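Local coordinates for enoyl-CoA hydratase EchA1 (PDB 3QXI), which probably catalyses the reversible addition of water to the double bond of enoyl-CoA thioesters in fatty acid metabolism, at residues E20-I28 against L194-T205; P209-I218 against I237-D246. All blocks are in the same frame, centred on the assembly; numbering follows the deposited sequence.

Interaction 1: E20-I28 against L194-T205; sequences EQRDRILII and LDAAIALAEKIT
Strand 25-28 runs nearly antiparallel to helix 194-205 at 150°, and Ile25 and Ala201 are the closest backbone pair, 7.1 Å between their CA atoms. A type II' turn from Arg22 to Ile25 joins this strand to strand 20-22 in a beta hairpin; from strand 20-22 Arg22 reaches the helix. The helix lies against the sheet of the crotonase fold, also touching strand 62-67 through Ile198 on Ile64. Ile25 CG1 lies anti to the carbonyl carbon (chi1 -58°), and this carries CD1 to within 3.8 Å of Ala201 CB. The same methyl meets Ile198 CG2 and the CG of Glu202, whose side chain crosses that of Ile25 at about a right angle. Ile27 CD1 touches Ile198 CD1 at 3.9 Å, while Ile27 CG2 faces Leu194 CD1. Arg24 CD packs on Thr205 CG2, and the Arg24 guanidinium bonds to Ser61 and Ala58. Thr205 OG1 bonds back to Ala201 O at 3.0 Å, from above the carbonyl plane. Arg22 NE bonds to Glu20 OE2 at 2.9 Å in a salt bridge, Ile27 CD1 lies over one face of the Arg22 guanidinium, displaced from the centre, and NH1 reaches Ile198 CD1 at 3.8 Å. One water accepts from Arg22 NH1 (2.9 Å) and donates to Asp195 OD2 (2.8 Å). No direct hydrogen bond crosses; aliphatic packing holds the helix to the sheet, with a water-mediated polar link between the exposed Arg22 and Asp195.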
loop_
_atom_site.group_PDB
_atom_site.type_symbol
_atom_site.label_atom_id
_atom_site.label_comp_id
_atom_site.label_asym_id
_atom_site.label_seq_id
_atom_site.Cartn_x
_atom_site.Cartn_y
_atom_site.Cartn_z
ATOM N N GLU B 20 -29.506 -15.785 7.950
ATOM C CA GLU B 20 -29.798 -17.152 7.566
ATOM C C GLU B 20 -28.524 -17.980 7.542
ATOM O O GLU B 20 -27.480 -17.523 7.071
ATOM C CB GLU B 20 -30.463 -17.166 6.189
ATOM C CG GLU B 20 -30.632 -18.541 5.580
ATOM C CD GLU B 20 -30.970 -18.477 4.112
ATOM O OE1 GLU B 20 -31.328 -17.378 3.631
ATOM O OE2 GLU B 20 -30.882 -19.529 3.445
ATOM N N GLN B 21 -28.616 -19.196 8.057
ATOM C CA GLN B 21 -27.478 -20.097 8.063
ATOM C C GLN B 21 -27.619 -21.103 6.933
ATOM O O GLN B 21 -28.678 -21.690 6.755
ATOM C CB GLN B 21 -27.383 -20.790 9.422
ATOM C CG GLN B 21 -26.228 -21.754 9.572
ATOM C CD GLN B 21 -26.087 -22.281 10.991
ATOM O OE1 GLN B 21 -26.744 -21.794 11.909
ATOM N NE2 GLN B 21 -25.210 -23.271 11.179
ATOM N N ARG B 22 -26.573 -21.262 6.128
ATOM C CA ARG B 22 -26.514 -22.371 5.178
ATOM C C ARG B 22 -25.264 -23.138 5.513
ATOM O O ARG B 22 -24.163 -22.688 5.194
ATOM C CB ARG B 22 -26.455 -21.901 3.719
ATOM C CG ARG B 22 -27.566 -20.962 3.334
ATOM C CD ARG B 22 -27.762 -20.889 1.834
ATOM N NE ARG B 22 -28.706 -19.816 1.536
ATOM C CZ ARG B 22 -28.949 -19.317 0.329
ATOM N NH1 ARG B 22 -28.324 -19.790 -0.747
ATOM N NH2 ARG B 22 -29.828 -18.332 0.207
ATOM N N ASP B 23 -25.426 -24.282 6.182
ATOM C CA ASP B 23 -24.282 -25.079 6.580
ATOM C C ASP B 23 -23.483 -24.323 7.634
ATOM O O ASP B 23 -24.004 -24.047 8.708
ATOM C CB ASP B 23 -23.402 -25.351 5.365
ATOM C CG ASP B 23 -22.990 -26.781 5.261
ATOM O OD1 ASP B 23 -22.656 -27.390 6.315
ATOM O OD2 ASP B 23 -23.023 -27.289 4.112
ATOM N N ARG B 24 -22.227 -23.988 7.334
ATOM C CA ARG B 24 -21.363 -23.264 8.287
ATOM C C ARG B 24 -21.184 -21.789 7.876
ATOM O O ARG B 24 -20.346 -21.078 8.404
ATOM C CB ARG B 24 -20.000 -23.952 8.437
ATOM C CG ARG B 24 -20.030 -25.461 8.727
ATOM C CD ARG B 24 -18.620 -25.985 8.963
ATOM N NE ARG B 24 -17.974 -25.242 10.045
ATOM C CZ ARG B 24 -18.130 -25.503 11.343
ATOM N NH1 ARG B 24 -18.893 -26.516 11.730
ATOM N NH2 ARG B 24 -17.531 -24.743 12.256
ATOM N N ILE B 25 -21.995 -21.334 6.945
ATOM C CA ILE B 25 -21.957 -19.956 6.520
ATOM C C ILE B 25 -23.155 -19.201 7.062
ATOM O O ILE B 25 -24.291 -19.668 6.958
ATOM C CB ILE B 25 -21.956 -19.880 4.975
ATOM C CG1 ILE B 25 -20.754 -20.657 4.417
ATOM C CG2 ILE B 25 -22.009 -18.402 4.502
ATOM C CD1 ILE B 25 -20.867 -20.966 2.944
ATOM N N LEU B 26 -22.911 -18.029 7.628
ATOM C CA LEU B 26 -23.999 -17.138 7.999
ATOM C C LEU B 26 -24.213 -16.064 6.943
ATOM O O LEU B 26 -23.283 -15.347 6.577
ATOM C CB LEU B 26 -23.728 -16.487 9.361
ATOM C CG LEU B 26 -24.935 -15.869 10.091
ATOM C CD1 LEU B 26 -25.868 -16.953 10.626
ATOM C CD2 LEU B 26 -24.472 -14.915 11.222
ATOM N N ILE B 27 -25.434 -15.955 6.444
ATOM C CA ILE B 27 -25.740 -14.948 5.451
ATOM C C ILE B 27 -26.557 -13.824 6.100
ATOM O O ILE B 27 -27.621 -14.065 6.657
ATOM C CB ILE B 27 -26.453 -15.568 4.219
ATOM C CG1 ILE B 27 -25.531 -16.618 3.555
ATOM C CG2 ILE B 27 -26.917 -14.455 3.250
ATOM C CD1 ILE B 27 -26.177 -17.434 2.491
ATOM N N ILE B 28 -26.033 -12.600 6.012
ATOM C CA ILE B 28 -26.569 -11.428 6.683
ATOM C C ILE B 28 -27.006 -10.395 5.633
ATOM O O ILE B 28 -26.168 -9.804 4.930
ATOM C CB ILE B 28 -25.482 -10.781 7.592
ATOM C CG1 ILE B 28 -24.889 -11.820 8.561
ATOM C CG2 ILE B 28 -26.052 -9.582 8.355
ATOM C CD1 ILE B 28 -23.576 -11.413 9.209
ATOM N N LEU B 194 -23.984 -13.197 -4.405
ATOM C CA LEU B 194 -24.154 -14.085 -3.272
ATOM C C LEU B 194 -23.655 -15.507 -3.525
ATOM O O LEU B 194 -22.902 -16.039 -2.721
ATOM C CB LEU B 194 -25.602 -14.105 -2.794
ATOM C CG LEU B 194 -25.884 -15.005 -1.578
ATOM C CD1 LEU B 194 -24.987 -14.624 -0.361
ATOM C CD2 LEU B 194 -27.377 -14.966 -1.187
ATOM N N ASP B 195 -24.075 -16.118 -4.639
ATOM C CA ASP B 195 -23.580 -17.426 -5.023
ATOM C C ASP B 195 -22.037 -17.487 -5.102
ATOM O O ASP B 195 -21.427 -18.380 -4.522
ATOM C CB ASP B 195 -24.259 -17.896 -6.316
ATOM C CG ASP B 195 -25.758 -18.250 -6.106
ATOM O OD1 ASP B 195 -26.537 -18.042 -7.049
ATOM O OD2 ASP B 195 -26.163 -18.712 -5.006
ATOM N N ALA B 196 -21.405 -16.531 -5.776
ATOM C CA ALA B 196 -19.940 -16.483 -5.840
ATOM C C ALA B 196 -19.277 -16.266 -4.459
ATOM O O ALA B 196 -18.236 -16.881 -4.156
ATOM C CB ALA B 196 -19.486 -15.440 -6.853
ATOM N N ALA B 197 -19.892 -15.436 -3.607
ATOM C CA ALA B 197 -19.400 -15.253 -2.249
ATOM C C ALA B 197 -19.554 -16.540 -1.427
ATOM O O ALA B 197 -18.677 -16.889 -0.602
ATOM C CB ALA B 197 -20.090 -14.047 -1.535
ATOM N N ILE B 198 -20.669 -17.237 -1.628
ATOM C CA ILE B 198 -20.821 -18.556 -1.016
ATOM C C ILE B 198 -19.733 -19.511 -1.516
ATOM O O ILE B 198 -19.108 -20.194 -0.714
ATOM C CB ILE B 198 -22.217 -19.166 -1.220
ATOM C CG1 ILE B 198 -23.284 -18.253 -0.581
ATOM C CG2 ILE B 198 -22.243 -20.609 -0.635
ATOM C CD1 ILE B 198 -24.715 -18.615 -0.876
ATOM N N ALA B 199 -19.460 -19.530 -2.808
ATOM C CA ALA B 199 -18.413 -20.414 -3.264
ATOM C C ALA B 199 -17.097 -20.040 -2.588
ATOM O O ALA B 199 -16.398 -20.920 -2.081
ATOM C CB ALA B 199 -18.284 -20.427 -4.781
ATOM N N LEU B 200 -16.782 -18.744 -2.523
ATOM C CA LEU B 200 -15.552 -18.312 -1.849
ATOM C C LEU B 200 -15.556 -18.689 -0.367
ATOM O O LEU B 200 -14.555 -19.159 0.159
ATOM C CB LEU B 200 -15.280 -16.798 -2.064
ATOM C CG LEU B 200 -14.145 -16.105 -1.303
ATOM C CD1 LEU B 200 -12.804 -16.824 -1.570
ATOM C CD2 LEU B 200 -14.070 -14.547 -1.622
ATOM N N ALA B 201 -16.692 -18.505 0.298
ATOM C CA ALA B 201 -16.809 -18.861 1.707
ATOM C C ALA B 201 -16.577 -20.364 1.944
ATOM O O ALA B 201 -15.967 -20.769 2.947
ATOM C CB ALA B 201 -18.161 -18.429 2.264
ATOM N N GLU B 202 -17.053 -21.188 1.014
ATOM C CA GLU B 202 -16.859 -22.625 1.146
ATOM C C GLU B 202 -15.376 -23.041 1.068
ATOM O O GLU B 202 -14.953 -23.917 1.811
ATOM C CB GLU B 202 -17.817 -23.397 0.214
ATOM C CG GLU B 202 -19.148 -23.646 0.962
ATOM C CD GLU B 202 -20.359 -23.963 0.100
ATOM O OE1 GLU B 202 -20.245 -24.077 -1.142
ATOM O OE2 GLU B 202 -21.461 -24.102 0.692
ATOM N N LYS B 203 -14.584 -22.379 0.218
ATOM C CA LYS B 203 -13.148 -22.663 0.135
ATOM C C LYS B 203 -12.471 -22.408 1.485
ATOM O O LYS B 203 -11.634 -23.177 1.934
ATOM C CB LYS B 203 -12.473 -21.833 -0.957
ATOM C CG LYS B 203 -12.740 -22.331 -2.378
ATOM C CD LYS B 203 -12.686 -21.193 -3.409
ATOM C CE LYS B 203 -11.347 -20.469 -3.401
ATOM N NZ LYS B 203 -10.277 -21.456 -3.736
ATOM N N ILE B 204 -12.871 -21.330 2.135
ATOM C CA ILE B 204 -12.286 -20.908 3.403
ATOM C C ILE B 204 -12.748 -21.807 4.539
ATOM O O ILE B 204 -11.936 -22.193 5.379
ATOM C CB ILE B 204 -12.584 -19.434 3.694
ATOM C CG1 ILE B 204 -11.790 -18.539 2.731
ATOM C CG2 ILE B 204 -12.233 -19.096 5.132
ATOM C CD1 ILE B 204 -12.333 -17.129 2.663
ATOM N N THR B 205 -14.045 -22.137 4.524
ATOM C CA THR B 205 -14.673 -23.107 5.418
ATOM C C THR B 205 -14.079 -24.535 5.369
ATOM O O THR B 205 -14.149 -25.267 6.358
ATOM C CB THR B 205 -16.207 -23.159 5.159
ATOM O OG1 THR B 205 -16.785 -21.916 5.562
ATOM C CG2 THR B 205 -16.866 -24.254 5.974
HETATM O O HOH W 1 -28.418 -18.438 -3.299
#

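Interaction 2: P209-I218 against I237-D246; sequences PLAVAATKRI and ILFPIFTSND
Ile237 opens the contact by covering Arg217 and Ala214 in an antiparallel helix pair, near the C-terminal end of the crotonase fold. Helix 209-218 and helix 237-243 run at 163° with their axes 10.0 Å apart. Ile237 CD1 sits over the centre of one face of the Arg217 guanidinium, 3.6 Å from Arg217 CZ. The bend of the Arg217 chain at chi3 (80°) helps lay this flat group across the isoleucine, and its NH2 forms a salt bridge with Glu221. The other branch of Ile237, CG2, meets Ala214 CB at 3.8 Å and Ile218 CG1. Leu238 follows, its CD2 touching Ile218 CD1 at 4.0 Å; the two side chains cross at about a right angle. Ile241 points CD1 at helix 209-218, where it meets Leu210 O and Ala214 CB. Gly143 of the second subunit also packs on Ile241. Ser244 brings its CB against Leu210 CD1 at 3.9 Å. It is the N-cap of the next helix: OG accepts from Ala247 N and donates to Ile241 O, in the carbonyl plane on a lone pair. Last comes Asp246. Its carboxylate is gripped by the backbone N of Thr263 and of Gly264, and Pro209 CD lies 3.6 Å from its OD2. A water donates to Asp246 OD2 (2.8 Å) and accepts from Leu210 N (2.9 Å).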
loop_
_atom_site.group_PDB
_atom_site.type_symbol
_atom_site.label_atom_id
_atom_site.label_comp_id
_atom_site.label_asym_id
_atom_site.label_seq_id
_atom_site.Cartn_x
_atom_site.Cartn_y
_atom_site.Cartn_z
ATOM N N PRO B 209 -10.252 -24.041 11.112
ATOM C CA PRO B 209 -10.833 -22.781 11.556
ATOM C C PRO B 209 -9.968 -21.999 12.532
ATOM O O PRO B 209 -10.030 -20.788 12.518
ATOM C CB PRO B 209 -12.174 -23.197 12.206
ATOM C CG PRO B 209 -12.017 -24.665 12.552
ATOM C CD PRO B 209 -11.088 -25.207 11.483
ATOM N N LEU B 210 -9.197 -22.676 13.384
ATOM C CA LEU B 210 -8.318 -21.970 14.316
ATOM C C LEU B 210 -7.157 -21.309 13.570
ATOM O O LEU B 210 -6.729 -20.205 13.928
ATOM C CB LEU B 210 -7.729 -22.891 15.374
ATOM C CG LEU B 210 -8.475 -23.275 16.633
ATOM C CD1 LEU B 210 -7.616 -24.380 17.275
ATOM C CD2 LEU B 210 -8.708 -22.078 17.618
ATOM N N ALA B 211 -6.671 -21.998 12.543
ATOM C CA ALA B 211 -5.640 -21.469 11.664
ATOM C C ALA B 211 -6.149 -20.278 10.820
ATOM O O ALA B 211 -5.470 -19.252 10.711
ATOM C CB ALA B 211 -5.114 -22.586 10.786
ATOM N N VAL B 212 -7.341 -20.407 10.242
ATOM C CA VAL B 212 -7.959 -19.317 9.477
ATOM C C VAL B 212 -8.091 -18.062 10.366
ATOM O O VAL B 212 -7.589 -16.986 10.019
ATOM C CB VAL B 212 -9.347 -19.721 8.847
ATOM C CG1 VAL B 212 -10.048 -18.509 8.226
ATOM C CG2 VAL B 212 -9.182 -20.760 7.766
ATOM N N ALA B 213 -8.719 -18.211 11.529
ATOM C CA ALA B 213 -8.924 -17.082 12.418
ATOM C C ALA B 213 -7.600 -16.392 12.786
ATOM O O ALA B 213 -7.515 -15.174 12.807
ATOM C CB ALA B 213 -9.673 -17.536 13.709
ATOM N N ALA B 214 -6.597 -17.200 13.131
ATOM C CA ALA B 214 -5.305 -16.708 13.591
ATOM C C ALA B 214 -4.582 -16.035 12.438
ATOM O O ALA B 214 -3.871 -15.053 12.647
ATOM C CB ALA B 214 -4.464 -17.865 14.163
ATOM N N THR B 215 -4.760 -16.585 11.230
ATOM C CA THR B 215 -4.212 -16.030 9.995
ATOM C C THR B 215 -4.837 -14.633 9.696
ATOM O O THR B 215 -4.112 -13.677 9.430
ATOM C CB THR B 215 -4.415 -17.024 8.804
ATOM O OG1 THR B 215 -3.533 -18.152 8.941
ATOM C CG2 THR B 215 -4.138 -16.382 7.462
ATOM N N LYS B 216 -6.166 -14.525 9.776
ATOM C CA LYS B 216 -6.819 -13.236 9.643
ATOM C C LYS B 216 -6.258 -12.238 10.663
ATOM O O LYS B 216 -5.984 -11.095 10.299
ATOM C CB LYS B 216 -8.354 -13.349 9.779
ATOM C CG LYS B 216 -9.081 -11.986 9.868
ATOM C CD LYS B 216 -10.597 -12.162 9.915
ATOM C CE LYS B 216 -11.321 -10.902 10.409
ATOM N NZ LYS B 216 -12.773 -10.929 9.910
ATOM N N ARG B 217 -6.066 -12.670 11.911
ATOM C CA ARG B 217 -5.616 -11.774 12.999
ATOM C C ARG B 217 -4.255 -11.188 12.727
ATOM O O ARG B 217 -3.988 -10.014 13.006
ATOM C CB ARG B 217 -5.507 -12.511 14.332
ATOM C CG ARG B 217 -6.665 -12.289 15.265
ATOM C CD ARG B 217 -6.247 -12.635 16.685
ATOM N NE ARG B 217 -5.501 -11.533 17.268
ATOM C CZ ARG B 217 -4.945 -11.545 18.475
ATOM N NH1 ARG B 217 -5.032 -12.613 19.258
ATOM N NH2 ARG B 217 -4.267 -10.481 18.886
ATOM N N ILE B 218 -3.368 -12.031 12.224
ATOM C CA ILE B 218 -2.030 -11.584 11.925
ATOM C C ILE B 218 -2.036 -10.603 10.754
ATOM O O ILE B 218 -1.428 -9.539 10.843
ATOM C CB ILE B 218 -1.077 -12.755 11.700
ATOM C CG1 ILE B 218 -0.931 -13.535 12.991
ATOM C CG2 ILE B 218 0.288 -12.281 11.263
ATOM C CD1 ILE B 218 -0.399 -14.888 12.761
ATOM N N ILE B 237 0.387 -15.313 18.792
ATOM C CA ILE B 237 -0.812 -15.815 18.079
ATOM C C ILE B 237 -0.592 -17.208 17.478
ATOM O O ILE B 237 -1.492 -18.036 17.497
ATOM C CB ILE B 237 -1.314 -14.794 17.023
ATOM C CG1 ILE B 237 -1.660 -13.487 17.722
ATOM C CG2 ILE B 237 -2.530 -15.352 16.210
ATOM C CD1 ILE B 237 -1.916 -12.321 16.774
ATOM N N LEU B 238 0.606 -17.467 16.959
ATOM C CA LEU B 238 0.943 -18.818 16.484
ATOM C C LEU B 238 0.915 -19.880 17.603
ATOM O O LEU B 238 0.639 -21.049 17.344
ATOM C CB LEU B 238 2.330 -18.849 15.811
ATOM C CG LEU B 238 2.686 -17.966 14.593
ATOM C CD1 LEU B 238 4.143 -18.233 14.145
ATOM C CD2 LEU B 238 1.720 -18.176 13.459
ATOM N N PHE B 239 1.191 -19.463 18.838
ATOM C CA PHE B 239 1.542 -20.402 19.910
ATOM C C PHE B 239 0.511 -21.545 20.118
ATOM O O PHE B 239 0.897 -22.715 20.223
ATOM C CB PHE B 239 1.857 -19.644 21.233
ATOM C CG PHE B 239 2.554 -20.485 22.261
ATOM C CD1 PHE B 239 3.952 -20.568 22.288
ATOM C CD2 PHE B 239 1.816 -21.227 23.194
ATOM C CE1 PHE B 239 4.622 -21.388 23.254
ATOM C CE2 PHE B 239 2.468 -22.053 24.157
ATOM C CZ PHE B 239 3.877 -22.131 24.186
ATOM N N PRO B 240 -0.791 -21.218 20.175
ATOM C CA PRO B 240 -1.762 -22.312 20.333
ATOM C C PRO B 240 -1.921 -23.203 19.078
ATOM O O PRO B 240 -2.429 -24.333 19.176
ATOM C CB PRO B 240 -3.081 -21.582 20.620
ATOM C CG PRO B 240 -2.713 -20.143 20.949
ATOM C CD PRO B 240 -1.432 -19.884 20.236
ATOM N N ILE B 241 -1.506 -22.710 17.912
ATOM C CA ILE B 241 -1.615 -23.529 16.697
ATOM C C ILE B 241 -0.733 -24.793 16.773
ATOM O O ILE B 241 -1.198 -25.883 16.508
ATOM C CB ILE B 241 -1.291 -22.743 15.384
ATOM C CG1 ILE B 241 -2.048 -21.400 15.291
ATOM C CG2 ILE B 241 -1.457 -23.651 14.132
ATOM C CD1 ILE B 241 -3.572 -21.455 15.331
ATOM N N PHE B 242 0.540 -24.630 17.118
ATOM C CA PHE B 242 1.488 -25.753 17.147
ATOM C C PHE B 242 0.958 -27.023 17.863
ATOM O O PHE B 242 1.243 -28.137 17.429
ATOM C CB PHE B 242 2.795 -25.327 17.819
ATOM C CG PHE B 242 3.525 -24.206 17.136
ATOM C CD1 PHE B 242 4.376 -24.458 16.069
ATOM C CD2 PHE B 242 3.433 -22.908 17.625
ATOM C CE1 PHE B 242 5.088 -23.422 15.458
ATOM C CE2 PHE B 242 4.149 -21.856 17.028
ATOM C CZ PHE B 242 4.976 -22.115 15.937
ATOM N N THR B 243 0.208 -26.854 18.958
ATOM C CA THR B 243 -0.264 -27.997 19.740
ATOM C C THR B 243 -1.756 -28.285 19.581
ATOM O O THR B 243 -2.273 -29.237 20.179
ATOM C CB THR B 243 0.062 -27.844 21.244
ATOM O OG1 THR B 243 -0.494 -26.616 21.750
ATOM C CG2 THR B 243 1.570 -27.880 21.457
ATOM N N SER B 244 -2.448 -27.466 18.781
ATOM C CA SER B 244 -3.880 -27.655 18.520
ATOM C C SER B 244 -4.204 -29.053 17.973
ATOM O O SER B 244 -3.409 -29.656 17.253
ATOM C CB SER B 244 -4.381 -26.626 17.519
ATOM O OG SER B 244 -3.921 -26.969 16.226
ATOM N N ASN B 245 -5.390 -29.544 18.288
ATOM C CA ASN B 245 -5.831 -30.815 17.727
ATOM C C ASN B 245 -5.909 -30.788 16.193
ATOM O O ASN B 245 -5.504 -31.770 15.528
ATOM C CB ASN B 245 -7.159 -31.233 18.363
ATOM C CG ASN B 245 -7.005 -31.587 19.844
ATOM O OD1 ASN B 245 -7.684 -31.035 20.708
ATOM N ND2 ASN B 245 -6.097 -32.507 20.133
ATOM N N ASP B 246 -6.393 -29.660 15.642
ATOM C CA ASP B 246 -6.498 -29.461 14.183
ATOM C C ASP B 246 -5.142 -29.567 13.495
ATOM O O ASP B 246 -5.036 -30.199 12.450
ATOM C CB ASP B 246 -7.177 -28.131 13.842
ATOM C CG ASP B 246 -8.701 -28.168 14.041
ATOM O OD1 ASP B 246 -9.265 -29.279 14.191
ATOM O OD2 ASP B 246 -9.338 -27.080 14.041
HETATM O O HOH W 2 -7.786 -25.130 12.858
#

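Overall arrangement
Interactions 1 and 2 follow each other along the chain, with centres about 21 Å apart. Helix 193-205, which covers the sheet in interaction 1, is followed directly by helix 209-221, which pairs with the later helices in interaction 2. The two contacts meet where Ile204 CG2 packs on Val212 CG1 at 3.8 Å. Interaction 1 lies about 13 Å from the centre of the chain and interaction 2 about 20 Å, the centres of the contacts being measured. Both touch the second subunit: Lys203 forms a salt bridge with Asp171 of that subunit, and Ala211 packs on its Leu144. They thus link the sheet to the C-terminal helices beside a subunit interface.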